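Local coordinates for sulfate transporter 4.1, chloroplastic (Arabidopsis thaliana, PDB 7LHV), which carries sulfate across a membrane together with protons, as a member of the SLC26/SulP transporter family, and may help regulate sulfate assimilation, at residues Ile264-Gln269 with Ala436-Ser440; Gly296-Lys301 with Lys427-Gln431; Phe571-Ser577 with Ile602-Asn608; Tyr525-Ile530 with Val639-Leu643. All coordinates share one frame; numbering follows the deposited sequence.

The four contacts fall into two pairs on opposite sides of the chain's centre. Contacts 1 and 2 lie in the sulfate permease region, centres about 15 Å apart: helix 255-277 packs on helix 431-443, and the end of the next helix, 284-300, on the loop that leads into it. Contacts 3 and 4, about 10 Å apart between centres, share one mixed sheet of the STAS domain, in which strands 527-533 and 569-575 are neighbours. Along the chain contact 2 falls between the halves of contact 1, and contact 3 between those of contact 4. Nearest atoms of contacts 1 and 3 are about 51 Å apart, consistent with a membrane part and a distinct STAS domain.

Contact 1: residues Ile264-Gln269 with Ala436-Ser440; sequences ILVILQ and AIVIS
Leu265 reaches from one helix into the flank of the other, where its two methyl groups take different neighbours. CD1 lies over the backbone of a helical turn, 3.6 Å from Ala436 O, and also approaches CB of Ser440. CD2 meets CG2 of Ile439 at 3.6 Å, the two side chains crossing at about a right angle. With CG anti to the backbone N (chi1 -179°), Leu265 carries both methyls to the partner helix although its CB does not head straight for it. Ile264 adds a further contact one residue earlier, its CG2 lying 3.6 Å from Ala436 CB. Alanine suits this place because its single methyl lets the backbones come close: the CA atoms of Leu265 and Ala436 are 5.1 Å apart. Further on, Leu268 brings CD2 to Ile437 CG1 at 3.8 Å, while its CB rests near the hydroxyl of Ser440, whose small side chain leaves room for Leu265 and Leu268. The segments run roughly the same way and cross at -41°, so these side chains gather round one crossing region. Outside this first shell, Phe228 of helix 206-229 covers Ala436 and Ile439, and Pro111 and Ser115 of helix 91-119 back Ile437. Such packing of branched aliphatic side chains over small residues is a familiar way to join transmembrane helices, and here it ties two helices of the SLC26 membrane domain together.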
loop_
_atom_site.group_PDB
_atom_site.type_symbol
_atom_site.label_atom_id
_atom_site.label_comp_id
_atom_site.label_asym_id
_atom_site.label_seq_id
_atom_site.Cartn_x
_atom_site.Cartn_y
_atom_site.Cartn_z
ATOM N N ILE A 264 -17.011 29.451 31.700
ATOM C CA ILE A 264 -15.589 29.120 31.706
ATOM C C ILE A 264 -15.062 29.005 30.282
ATOM O O ILE A 264 -13.977 29.505 29.965
ATOM C CB ILE A 264 -15.338 27.835 32.516
ATOM C CG1 ILE A 264 -15.538 28.105 34.007
ATOM C CG2 ILE A 264 -13.937 27.313 32.267
ATOM C CD1 ILE A 264 -15.509 26.862 34.861
ATOM N N LEU A 265 -15.822 28.355 29.397
ATOM C CA LEU A 265 -15.395 28.217 28.010
ATOM C C LEU A 265 -15.307 29.571 27.319
ATOM O O LEU A 265 -14.369 29.825 26.554
ATOM C CB LEU A 265 -16.350 27.290 27.262
ATOM C CG LEU A 265 -16.037 27.008 25.794
ATOM C CD1 LEU A 265 -14.682 26.342 25.659
ATOM C CD2 LEU A 265 -17.123 26.141 25.193
ATOM N N VAL A 266 -16.275 30.455 27.575
ATOM C CA VAL A 266 -16.243 31.787 26.976
ATOM C C VAL A 266 -15.017 32.554 27.449
ATOM O O VAL A 266 -14.320 33.191 26.648
ATOM C CB VAL A 266 -17.545 32.545 27.297
ATOM C CG1 VAL A 266 -17.348 34.041 27.126
ATOM C CG2 VAL A 266 -18.673 32.051 26.410
ATOM N N ILE A 267 -14.726 32.501 28.750
ATOM C CA ILE A 267 -13.562 33.205 29.280
ATOM C C ILE A 267 -12.280 32.647 28.676
ATOM O O ILE A 267 -11.380 33.401 28.286
ATOM C CB ILE A 267 -13.544 33.129 30.818
ATOM C CG1 ILE A 267 -14.692 33.952 31.404
ATOM C CG2 ILE A 267 -12.209 33.609 31.361
ATOM C CD1 ILE A 267 -14.601 35.428 31.103
ATOM N N LEU A 268 -12.177 31.319 28.584
ATOM C CA LEU A 268 -10.979 30.701 28.025
ATOM C C LEU A 268 -10.780 31.099 26.569
ATOM O O LEU A 268 -9.662 31.432 26.157
ATOM C CB LEU A 268 -11.064 29.182 28.154
ATOM C CG LEU A 268 -10.363 28.527 29.343
ATOM C CD1 LEU A 268 -10.793 29.169 30.648
ATOM C CD2 LEU A 268 -10.646 27.038 29.361
ATOM N N GLN A 269 -11.851 31.071 25.774
ATOM C CA GLN A 269 -11.722 31.415 24.364
ATOM C C GLN A 269 -11.405 32.894 24.178
ATOM O O GLN A 269 -10.617 33.257 23.297
ATOM C CB GLN A 269 -12.993 31.026 23.611
ATOM C CG GLN A 269 -12.978 29.589 23.114
ATOM C CD GLN A 269 -14.181 29.253 22.258
ATOM O OE1 GLN A 269 -15.157 30.001 22.216
ATOM N NE2 GLN A 269 -14.115 28.120 21.568
ATOM N N ALA A 436 -14.713 22.124 30.002
ATOM C CA ALA A 436 -14.539 23.360 29.250
ATOM C C ALA A 436 -13.108 23.505 28.756
ATOM O O ALA A 436 -12.874 23.989 27.645
ATOM C CB ALA A 436 -14.932 24.560 30.111
ATOM N N ILE A 437 -12.137 23.091 29.569
ATOM C CA ILE A 437 -10.740 23.149 29.140
ATOM C C ILE A 437 -10.509 22.236 27.943
ATOM O O ILE A 437 -9.836 22.616 26.978
ATOM C CB ILE A 437 -9.803 22.800 30.310
ATOM C CG1 ILE A 437 -9.781 23.938 31.327
ATOM C CG2 ILE A 437 -8.404 22.531 29.804
ATOM C CD1 ILE A 437 -9.075 23.584 32.602
ATOM N N VAL A 438 -11.061 21.021 27.979
ATOM C CA VAL A 438 -10.907 20.105 26.847
ATOM C C VAL A 438 -11.577 20.672 25.601
ATOM O O VAL A 438 -11.033 20.588 24.491
ATOM C CB VAL A 438 -11.461 18.711 27.194
ATOM C CG1 VAL A 438 -11.371 17.797 25.988
ATOM C CG2 VAL A 438 -10.698 18.115 28.340
ATOM N N ILE A 439 -12.773 21.242 25.757
ATOM C CA ILE A 439 -13.484 21.806 24.613
ATOM C C ILE A 439 -12.690 22.955 24.006
ATOM O O ILE A 439 -12.567 23.065 22.780
ATOM C CB ILE A 439 -14.896 22.251 25.030
ATOM C CG1 ILE A 439 -15.777 21.037 25.304
ATOM C CG2 ILE A 439 -15.520 23.114 23.954
ATOM C CD1 ILE A 439 -17.112 21.390 25.903
ATOM N N SER A 440 -12.134 23.826 24.850
ATOM C CA SER A 440 -11.314 24.925 24.353
ATOM C C SER A 440 -10.059 24.409 23.661
ATOM O O SER A 440 -9.633 24.962 22.642
ATOM C CB SER A 440 -10.946 25.862 25.502
ATOM O OG SER A 440 -10.023 26.848 25.080
#

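Contact 2: residues Gly296-Lys301 with Lys427-Gln431; sequences GTTIAK and KYIPQ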
loop_
_atom_site.group_PDB
_atom_site.type_symbol
_atom_site.label_atom_id
_atom_site.label_comp_id
_atom_site.label_asym_id
_atom_site.label_seq_id
_atom_site.Cartn_x
_atom_site.Cartn_y
_atom_site.Cartn_z
ATOM N N GLY A 296 -13.507 28.871 38.346
ATOM C CA GLY A 296 -14.625 27.985 38.637
ATOM C C GLY A 296 -14.667 27.553 40.087
ATOM O O GLY A 296 -15.701 27.669 40.753
ATOM N N THR A 297 -13.524 27.102 40.610
ATOM C CA THR A 297 -13.448 26.678 42.003
ATOM C C THR A 297 -13.958 27.766 42.934
ATOM O O THR A 297 -14.638 27.479 43.926
ATOM C CB THR A 297 -12.007 26.314 42.358
ATOM O OG1 THR A 297 -11.562 25.244 41.516
ATOM C CG2 THR A 297 -11.911 25.879 43.809
ATOM N N THR A 298 -13.666 29.027 42.606
ATOM C CA THR A 298 -14.112 30.133 43.445
ATOM C C THR A 298 -15.626 30.109 43.610
ATOM O O THR A 298 -16.138 30.162 44.735
ATOM C CB THR A 298 -13.648 31.459 42.842
ATOM O OG1 THR A 298 -12.217 31.482 42.790
ATOM C CG2 THR A 298 -14.131 32.623 43.689
ATOM N N ILE A 299 -16.359 29.979 42.501
ATOM C CA ILE A 299 -17.813 29.884 42.602
ATOM C C ILE A 299 -18.213 28.604 43.321
ATOM O O ILE A 299 -19.199 28.583 44.069
ATOM C CB ILE A 299 -18.477 29.994 41.213
ATOM C CG1 ILE A 299 -18.201 31.361 40.577
ATOM C CG2 ILE A 299 -19.974 29.760 41.313
ATOM C CD1 ILE A 299 -16.941 31.448 39.754
ATOM N N ALA A 300 -17.457 27.523 43.124
ATOM C CA ALA A 300 -17.733 26.299 43.864
ATOM C C ALA A 300 -17.500 26.467 45.359
ATOM O O ALA A 300 -18.014 25.665 46.147
ATOM C CB ALA A 300 -16.880 25.151 43.327
ATOM N N LYS A 301 -16.747 27.487 45.769
ATOM C CA LYS A 301 -16.468 27.733 47.176
ATOM C C LYS A 301 -17.208 28.942 47.728
ATOM O O LYS A 301 -16.947 29.340 48.869
ATOM C CB LYS A 301 -14.960 27.909 47.395
ATOM C CG LYS A 301 -14.139 26.667 47.089
ATOM C CD LYS A 301 -12.759 26.749 47.727
ATOM C CE LYS A 301 -12.786 26.268 49.171
ATOM N NZ LYS A 301 -13.074 24.812 49.271
ATOM N N LYS A 427 -9.038 18.776 44.751
ATOM C CA LYS A 427 -10.321 18.101 44.905
ATOM C C LYS A 427 -11.511 19.045 44.801
ATOM O O LYS A 427 -12.648 18.569 44.716
ATOM C CB LYS A 427 -10.368 17.358 46.242
ATOM C CG LYS A 427 -10.325 18.253 47.465
ATOM C CD LYS A 427 -10.328 17.427 48.739
ATOM C CE LYS A 427 -10.295 18.311 49.972
ATOM N NZ LYS A 427 -10.293 17.518 51.230
ATOM N N TYR A 428 -11.289 20.356 44.805
ATOM C CA TYR A 428 -12.367 21.324 44.671
ATOM C C TYR A 428 -12.600 21.760 43.231
ATOM O O TYR A 428 -13.445 22.627 42.993
ATOM C CB TYR A 428 -12.080 22.557 45.532
ATOM C CG TYR A 428 -11.742 22.240 46.968
ATOM C CD1 TYR A 428 -12.623 21.528 47.769
ATOM C CD2 TYR A 428 -10.541 22.657 47.525
ATOM C CE1 TYR A 428 -12.318 21.239 49.084
ATOM C CE2 TYR A 428 -10.226 22.372 48.839
ATOM C CZ TYR A 428 -11.119 21.664 49.613
ATOM O OH TYR A 428 -10.811 21.378 50.923
ATOM N N ILE A 429 -11.876 21.192 42.272
ATOM C CA ILE A 429 -12.015 21.573 40.870
ATOM C C ILE A 429 -13.284 20.946 40.305
ATOM O O ILE A 429 -13.439 19.718 40.354
ATOM C CB ILE A 429 -10.786 21.150 40.052
ATOM C CG1 ILE A 429 -9.547 21.910 40.518
ATOM C CG2 ILE A 429 -11.030 21.383 38.574
ATOM C CD1 ILE A 429 -8.279 21.479 39.824
ATOM N N PRO A 430 -14.213 21.736 39.774
ATOM C CA PRO A 430 -15.403 21.153 39.148
ATOM C C PRO A 430 -15.048 20.383 37.885
ATOM O O PRO A 430 -14.081 20.694 37.190
ATOM C CB PRO A 430 -16.273 22.374 38.825
ATOM C CG PRO A 430 -15.730 23.477 39.675
ATOM C CD PRO A 430 -14.269 23.206 39.798
ATOM N N GLN A 431 -15.849 19.355 37.599
ATOM C CA GLN A 431 -15.640 18.576 36.384
ATOM C C GLN A 431 -16.019 19.365 35.139
ATOM O O GLN A 431 -15.422 19.167 34.073
ATOM C CB GLN A 431 -16.435 17.273 36.452
ATOM C CG GLN A 431 -16.041 16.377 37.608
ATOM C CD GLN A 431 -16.920 15.150 37.717
ATOM O OE1 GLN A 431 -17.043 14.556 38.785
ATOM N NE2 GLN A 431 -17.529 14.758 36.607
#
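Tyr428 meets Thr297 near its CB and Lys301 over its ring. The CB lies 3.7 Å from Thr297 CG2. Beyond it, CG points away from the carbonyl carbon (chi1 -51°), and the ring is placed between two lysine side chains. One face receives the ammonium group of Lys301: NZ sits 3.4 Å from the ring centroid of Tyr428 and only 3° off the normal, a cation-pi interaction centred on the ring, with all six ring carbons at similar distances from the nitrogen. Bends at chi3 and chi4 turn the end of the lysine toward the ring. The opposite face is covered from within its own segment by Lys427, whose CG lies 3.9 Å above the ring plane, so an aliphatic carbon backs the side away from the charge. An aromatic residue suits this place, since its face can receive a cation on one side and a hydrocarbon chain on the other. Here, in the SLC26 membrane domain, the loop between helices 406-426 and 431-443 passes the last turn of helix 284-300. Pro430 occupies the N-cap position of helix 431-443, a place that proline tolerates well because the nitrogen there need not donate a helical bond. Its CG packs on Ala300 CB at 4.2 Å, and its CD faces Thr297 OG1 at 3.8 Å. That hydroxyl is 3.5 Å from Tyr428 O and is held by a weak hydrogen bond to Ile293 O, while Met260 of helix 255-277 touches Pro430.

Contact 3: residues Phe571-Ser577 with Ile602-Asn608; sequences FVILEMS and IQLAISN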
loop_
_atom_site.group_PDB
_atom_site.type_symbol
_atom_site.label_atom_id
_atom_site.label_comp_id
_atom_site.label_asym_id
_atom_site.label_seq_id
_atom_site.Cartn_x
_atom_site.Cartn_y
_atom_site.Cartn_z
ATOM N N PHE A 571 10.824 1.491 -36.686
ATOM C CA PHE A 571 11.786 1.533 -35.595
ATOM C C PHE A 571 11.152 2.205 -34.389
ATOM O O PHE A 571 10.413 3.182 -34.532
ATOM C CB PHE A 571 13.059 2.287 -35.994
ATOM C CG PHE A 571 13.614 1.882 -37.328
ATOM C CD1 PHE A 571 14.534 0.855 -37.423
ATOM C CD2 PHE A 571 13.224 2.532 -38.485
ATOM C CE1 PHE A 571 15.050 0.481 -38.646
ATOM C CE2 PHE A 571 13.735 2.162 -39.709
ATOM C CZ PHE A 571 14.650 1.135 -39.790
ATOM N N VAL A 572 11.441 1.674 -33.203
ATOM C CA VAL A 572 11.019 2.274 -31.944
ATOM C C VAL A 572 12.258 2.469 -31.087
ATOM O O VAL A 572 12.957 1.500 -30.777
ATOM C CB VAL A 572 9.982 1.412 -31.206
ATOM C CG1 VAL A 572 9.792 1.924 -29.792
ATOM C CG2 VAL A 572 8.663 1.421 -31.952
ATOM N N ILE A 573 12.523 3.711 -30.698
ATOM C CA ILE A 573 13.708 4.069 -29.929
ATOM C C ILE A 573 13.270 4.458 -28.529
ATOM O O ILE A 573 12.355 5.271 -28.362
ATOM C CB ILE A 573 14.487 5.216 -30.594
ATOM C CG1 ILE A 573 14.721 4.910 -32.070
ATOM C CG2 ILE A 573 15.808 5.440 -29.882
ATOM C CD1 ILE A 573 15.218 6.086 -32.853
ATOM N N LEU A 574 13.916 3.877 -27.522
ATOM C CA LEU A 574 13.634 4.189 -26.127
ATOM C C LEU A 574 14.726 5.097 -25.584
ATOM O O LEU A 574 15.910 4.752 -25.623
ATOM C CB LEU A 574 13.508 2.926 -25.278
ATOM C CG LEU A 574 12.196 2.152 -25.384
ATOM C CD1 LEU A 574 12.064 1.447 -26.709
ATOM C CD2 LEU A 574 12.090 1.167 -24.238
ATOM N N GLU A 575 14.314 6.255 -25.078
ATOM C CA GLU A 575 15.204 7.153 -24.357
ATOM C C GLU A 575 15.183 6.750 -22.892
ATOM O O GLU A 575 14.184 6.961 -22.197
ATOM C CB GLU A 575 14.754 8.598 -24.524
ATOM C CG GLU A 575 14.853 9.088 -25.933
ATOM C CD GLU A 575 16.278 9.160 -26.399
ATOM O OE1 GLU A 575 17.170 9.437 -25.571
ATOM O OE2 GLU A 575 16.506 8.902 -27.592
ATOM N N MET A 576 16.272 6.156 -22.416
ATOM C CA MET A 576 16.331 5.692 -21.039
ATOM C C MET A 576 17.224 6.575 -20.178
ATOM O O MET A 576 17.687 6.143 -19.120
ATOM C CB MET A 576 16.785 4.232 -20.994
ATOM C CG MET A 576 15.763 3.294 -21.618
ATOM S SD MET A 576 16.244 1.564 -21.684
ATOM C CE MET A 576 16.153 1.139 -19.953
ATOM N N SER A 577 17.487 7.803 -20.627
ATOM C CA SER A 577 18.241 8.743 -19.803
ATOM C C SER A 577 17.549 9.093 -18.488
ATOM O O SER A 577 18.241 9.120 -17.456
ATOM C CB SER A 577 18.581 10.000 -20.618
ATOM O OG SER A 577 17.440 10.599 -21.200
ATOM N N ILE A 602 9.301 -4.810 -36.333
ATOM C CA ILE A 602 9.657 -3.517 -35.762
ATOM C C ILE A 602 10.999 -3.661 -35.058
ATOM O O ILE A 602 11.231 -4.647 -34.350
ATOM C CB ILE A 602 8.580 -3.002 -34.787
ATOM C CG1 ILE A 602 7.238 -2.848 -35.498
ATOM C CG2 ILE A 602 8.994 -1.682 -34.175
ATOM C CD1 ILE A 602 6.068 -2.707 -34.556
ATOM N N GLN A 603 11.882 -2.689 -35.265
ATOM C CA GLN A 603 13.205 -2.699 -34.658
ATOM C C GLN A 603 13.175 -1.959 -33.328
ATOM O O GLN A 603 12.632 -0.853 -33.238
ATOM C CB GLN A 603 14.227 -2.052 -35.591
ATOM C CG GLN A 603 15.647 -2.084 -35.071
ATOM C CD GLN A 603 16.070 -3.466 -34.635
ATOM O OE1 GLN A 603 16.129 -4.394 -35.439
ATOM N NE2 GLN A 603 16.357 -3.615 -33.350
ATOM N N LEU A 604 13.763 -2.565 -32.303
ATOM C CA LEU A 604 13.871 -1.950 -30.988
ATOM C C LEU A 604 15.292 -1.451 -30.777
ATOM O O LEU A 604 16.255 -2.182 -31.032
ATOM C CB LEU A 604 13.500 -2.938 -29.884
ATOM C CG LEU A 604 13.396 -2.300 -28.501
ATOM C CD1 LEU A 604 12.054 -1.623 -28.377
ATOM C CD2 LEU A 604 13.602 -3.313 -27.392
ATOM N N ALA A 605 15.420 -0.216 -30.304
ATOM C CA ALA A 605 16.713 0.390 -30.035
ATOM C C ALA A 605 16.700 1.031 -28.656
ATOM O O ALA A 605 15.655 1.466 -28.166
ATOM C CB ALA A 605 17.075 1.436 -31.095
ATOM N N ILE A 606 17.870 1.074 -28.029
ATOM C CA ILE A 606 18.064 1.730 -26.741
ATOM C C ILE A 606 19.019 2.894 -26.948
ATOM O O ILE A 606 20.108 2.720 -27.508
ATOM C CB ILE A 606 18.597 0.754 -25.680
ATOM C CG1 ILE A 606 17.731 -0.504 -25.640
ATOM C CG2 ILE A 606 18.633 1.420 -24.322
ATOM C CD1 ILE A 606 16.324 -0.258 -25.158
ATOM N N SER A 607 18.612 4.082 -26.503
ATOM C CA SER A 607 19.302 5.318 -26.855
ATOM C C SER A 607 20.308 5.762 -25.797
ATOM O O SER A 607 21.499 5.887 -26.092
ATOM C CB SER A 607 18.277 6.427 -27.107
ATOM O OG SER A 607 18.918 7.651 -27.419
ATOM N N ASN A 608 19.853 6.018 -24.572
ATOM C CA ASN A 608 20.700 6.583 -23.520
ATOM C C ASN A 608 20.626 5.702 -22.283
ATOM O O ASN A 608 19.967 6.053 -21.296
ATOM C CB ASN A 608 20.279 8.013 -23.173
ATOM C CG ASN A 608 20.605 9.001 -24.271
ATOM O OD1 ASN A 608 21.086 8.627 -25.337
ATOM N ND2 ASN A 608 20.342 10.277 -24.014
#
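Phe571 to Leu574 and Gln603 to Ile606 run side by side as neighbouring parallel strands, joined first by backbone hydrogen bonds. Val572 N donates to Gln603 O at 2.8 Å, and Val572 O accepts from Ala605 N; Leu574 repeats the pattern with its N to Ala605 O and its O from Ser607 N. Val572 and Leu574 therefore use both of their backbone polar groups here, as expected of every second residue in a parallel pair.

Polar side chains take over where the strands end. Ser607 OG donates to Glu575 OE2 at 2.7 Å, meeting the carboxylate on its syn side but 33° out of its plane. Serine suits the place: its compact hydroxyl, set anti to the backbone N (chi1 179°), can donate to this buried acid without a longer chain. At the other end Gln603 turns its NE2 back to Leu604 O, and its OE1 accepts a hydrogen bond from Lys598, so both ends of the amide are held.

Apolar contacts lie on both faces. One carries Val572, Leu574, Leu604 and Ile606, with Leu574 CD1 touching Leu604 CD1 at 3.5 Å; flanking residues add to it, Ile602 CG2 against Val572 CG2 and Met576 SD against Ile606 CG2. On the other, Phe571 CD1 rests against Gln603 CB, and the small methyl of Ala605 sits beside Ile573.

The two strands are linked by helix 584-599 in a beta-alpha-beta unit of the STAS domain: its Leu590, Tyr594 and Tyr597 cover the face with Leu574 and Leu604, helix 635-643 covers Phe571 and Ile573, and strand 527-533 pairs with the far edge of strand 569-575.

Contact 4: residues Tyr525-Ile530 with Val639-Leu643; sequences YNGIVI and VQVCL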
loop_
_atom_site.group_PDB
_atom_site.type_symbol
_atom_site.label_atom_id
_atom_site.label_comp_id
_atom_site.label_asym_id
_atom_site.label_seq_id
_atom_site.Cartn_x
_atom_site.Cartn_y
_atom_site.Cartn_z
ATOM N N TYR A 525 9.943 12.274 -37.754
ATOM C CA TYR A 525 10.308 11.452 -38.897
ATOM C C TYR A 525 9.256 10.376 -39.124
ATOM O O TYR A 525 8.769 9.759 -38.174
ATOM C CB TYR A 525 11.680 10.807 -38.692
ATOM C CG TYR A 525 12.786 11.799 -38.434
ATOM C CD1 TYR A 525 13.330 12.544 -39.472
ATOM C CD2 TYR A 525 13.290 11.995 -37.156
ATOM C CE1 TYR A 525 14.342 13.453 -39.244
ATOM C CE2 TYR A 525 14.302 12.902 -36.918
ATOM C CZ TYR A 525 14.825 13.629 -37.967
ATOM O OH TYR A 525 15.833 14.534 -37.738
ATOM N N ASN A 526 8.908 10.163 -40.391
ATOM C CA ASN A 526 7.949 9.124 -40.737
ATOM C C ASN A 526 8.583 7.751 -40.564
ATOM O O ASN A 526 9.670 7.486 -41.088
ATOM C CB ASN A 526 7.464 9.303 -42.174
ATOM C CG ASN A 526 6.420 10.389 -42.305
ATOM O OD1 ASN A 526 5.445 10.425 -41.555
ATOM N ND2 ASN A 526 6.618 11.285 -43.265
ATOM N N GLY A 527 7.905 6.879 -39.829
ATOM C CA GLY A 527 8.357 5.529 -39.605
ATOM C C GLY A 527 9.070 5.305 -38.289
ATOM O O GLY A 527 9.154 4.159 -37.841
ATOM N N ILE A 528 9.559 6.361 -37.647
ATOM C CA ILE A 528 10.333 6.253 -36.417
ATOM C C ILE A 528 9.548 6.901 -35.289
ATOM O O ILE A 528 9.015 8.004 -35.452
ATOM C CB ILE A 528 11.720 6.905 -36.553
ATOM C CG1 ILE A 528 12.508 6.255 -37.687
ATOM C CG2 ILE A 528 12.491 6.804 -35.251
ATOM C CD1 ILE A 528 13.865 6.864 -37.894
ATOM N N VAL A 529 9.470 6.211 -34.154
ATOM C CA VAL A 529 8.863 6.738 -32.940
ATOM C C VAL A 529 9.913 6.719 -31.841
ATOM O O VAL A 529 10.517 5.675 -31.573
ATOM C CB VAL A 529 7.622 5.929 -32.526
ATOM C CG1 VAL A 529 7.271 6.204 -31.082
ATOM C CG2 VAL A 529 6.453 6.277 -33.420
ATOM N N ILE A 530 10.131 7.870 -31.211
ATOM C CA ILE A 530 11.093 8.012 -30.122
ATOM C C ILE A 530 10.309 8.162 -28.828
ATOM O O ILE A 530 9.520 9.102 -28.678
ATOM C CB ILE A 530 12.030 9.205 -30.346
ATOM C CG1 ILE A 530 12.555 9.198 -31.779
ATOM C CG2 ILE A 530 13.175 9.169 -29.355
ATOM C CD1 ILE A 530 13.117 10.517 -32.231
ATOM N N VAL A 639 18.817 7.887 -34.448
ATOM C CA VAL A 639 17.900 8.231 -35.529
ATOM C C VAL A 639 18.637 8.291 -36.861
ATOM O O VAL A 639 18.094 7.902 -37.901
ATOM C CB VAL A 639 17.169 9.544 -35.207
ATOM C CG1 VAL A 639 16.456 10.073 -36.435
ATOM C CG2 VAL A 639 16.174 9.308 -34.094
ATOM N N GLN A 640 19.890 8.754 -36.853
ATOM C CA GLN A 640 20.656 8.820 -38.093
ATOM C C GLN A 640 20.872 7.436 -38.691
ATOM O O GLN A 640 20.759 7.255 -39.908
ATOM C CB GLN A 640 21.995 9.516 -37.848
ATOM C CG GLN A 640 21.904 11.030 -37.834
ATOM C CD GLN A 640 21.254 11.584 -39.086
ATOM O OE1 GLN A 640 21.590 11.186 -40.201
ATOM N NE2 GLN A 640 20.314 12.503 -38.907
ATOM N N VAL A 641 21.187 6.444 -37.856
ATOM C CA VAL A 641 21.356 5.092 -38.379
ATOM C C VAL A 641 20.017 4.423 -38.665
ATOM O O VAL A 641 19.962 3.502 -39.489
ATOM C CB VAL A 641 22.185 4.209 -37.432
ATOM C CG1 VAL A 641 23.585 4.778 -37.265
ATOM C CG2 VAL A 641 21.499 4.049 -36.095
ATOM N N CYS A 642 18.935 4.854 -38.012
ATOM C CA CYS A 642 17.624 4.304 -38.334
ATOM C C CYS A 642 17.135 4.782 -39.696
ATOM O O CYS A 642 16.510 4.017 -40.437
ATOM C CB CYS A 642 16.620 4.661 -37.241
ATOM S SG CYS A 642 16.746 3.638 -35.758
ATOM N N LEU A 643 17.397 6.048 -40.040
ATOM C CA LEU A 643 17.036 6.533 -41.370
ATOM C C LEU A 643 17.805 5.796 -42.459
ATOM O O LEU A 643 17.240 5.447 -43.502
ATOM C CB LEU A 643 17.280 8.038 -41.481
ATOM C CG LEU A 643 16.648 8.967 -40.446
ATOM C CD1 LEU A 643 17.132 10.389 -40.652
ATOM C CD2 LEU A 643 15.138 8.904 -40.546
#
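Ile528 points toward helix 635-643, and its CD1 fits between two side chains there, 3.6 Å from both Cys642 CB and Leu643 CD2. Its chain is extended (chi2 179°), which carries the methyl far enough to bridge the gap to the helix, and it meets Leu643 at about a right angle. Ile530, two residues on along the strand, points the same way and crosses Val639 similarly, with CD1 at 3.8 Å from Val639 CG2. The other valine methyl, CG1, faces Tyr525 CE2 at 3.6 Å. The valine thus divides its branches between an isoleucine and a tyrosine. Leu643 CD2 also reaches the ring, 4.2 Å from Tyr525 CD1, and both aliphatic side chains approach that ring obliquely. Tyr525 opens a type II turn through Ile528, in which Gly527 suits a position where a side chain would crowd the preceding carbonyl. The axes of 527-530 and 639-643 come within 9.9 Å, at 161°, so strand and helix run nearly antiparallel. In the STAS domain the helix thus lies over one face of the mixed sheet: Ile573 of strand 569-575 touches both Ile528 and Val639, while strand 501-504 borders strand 527-533 on its other side.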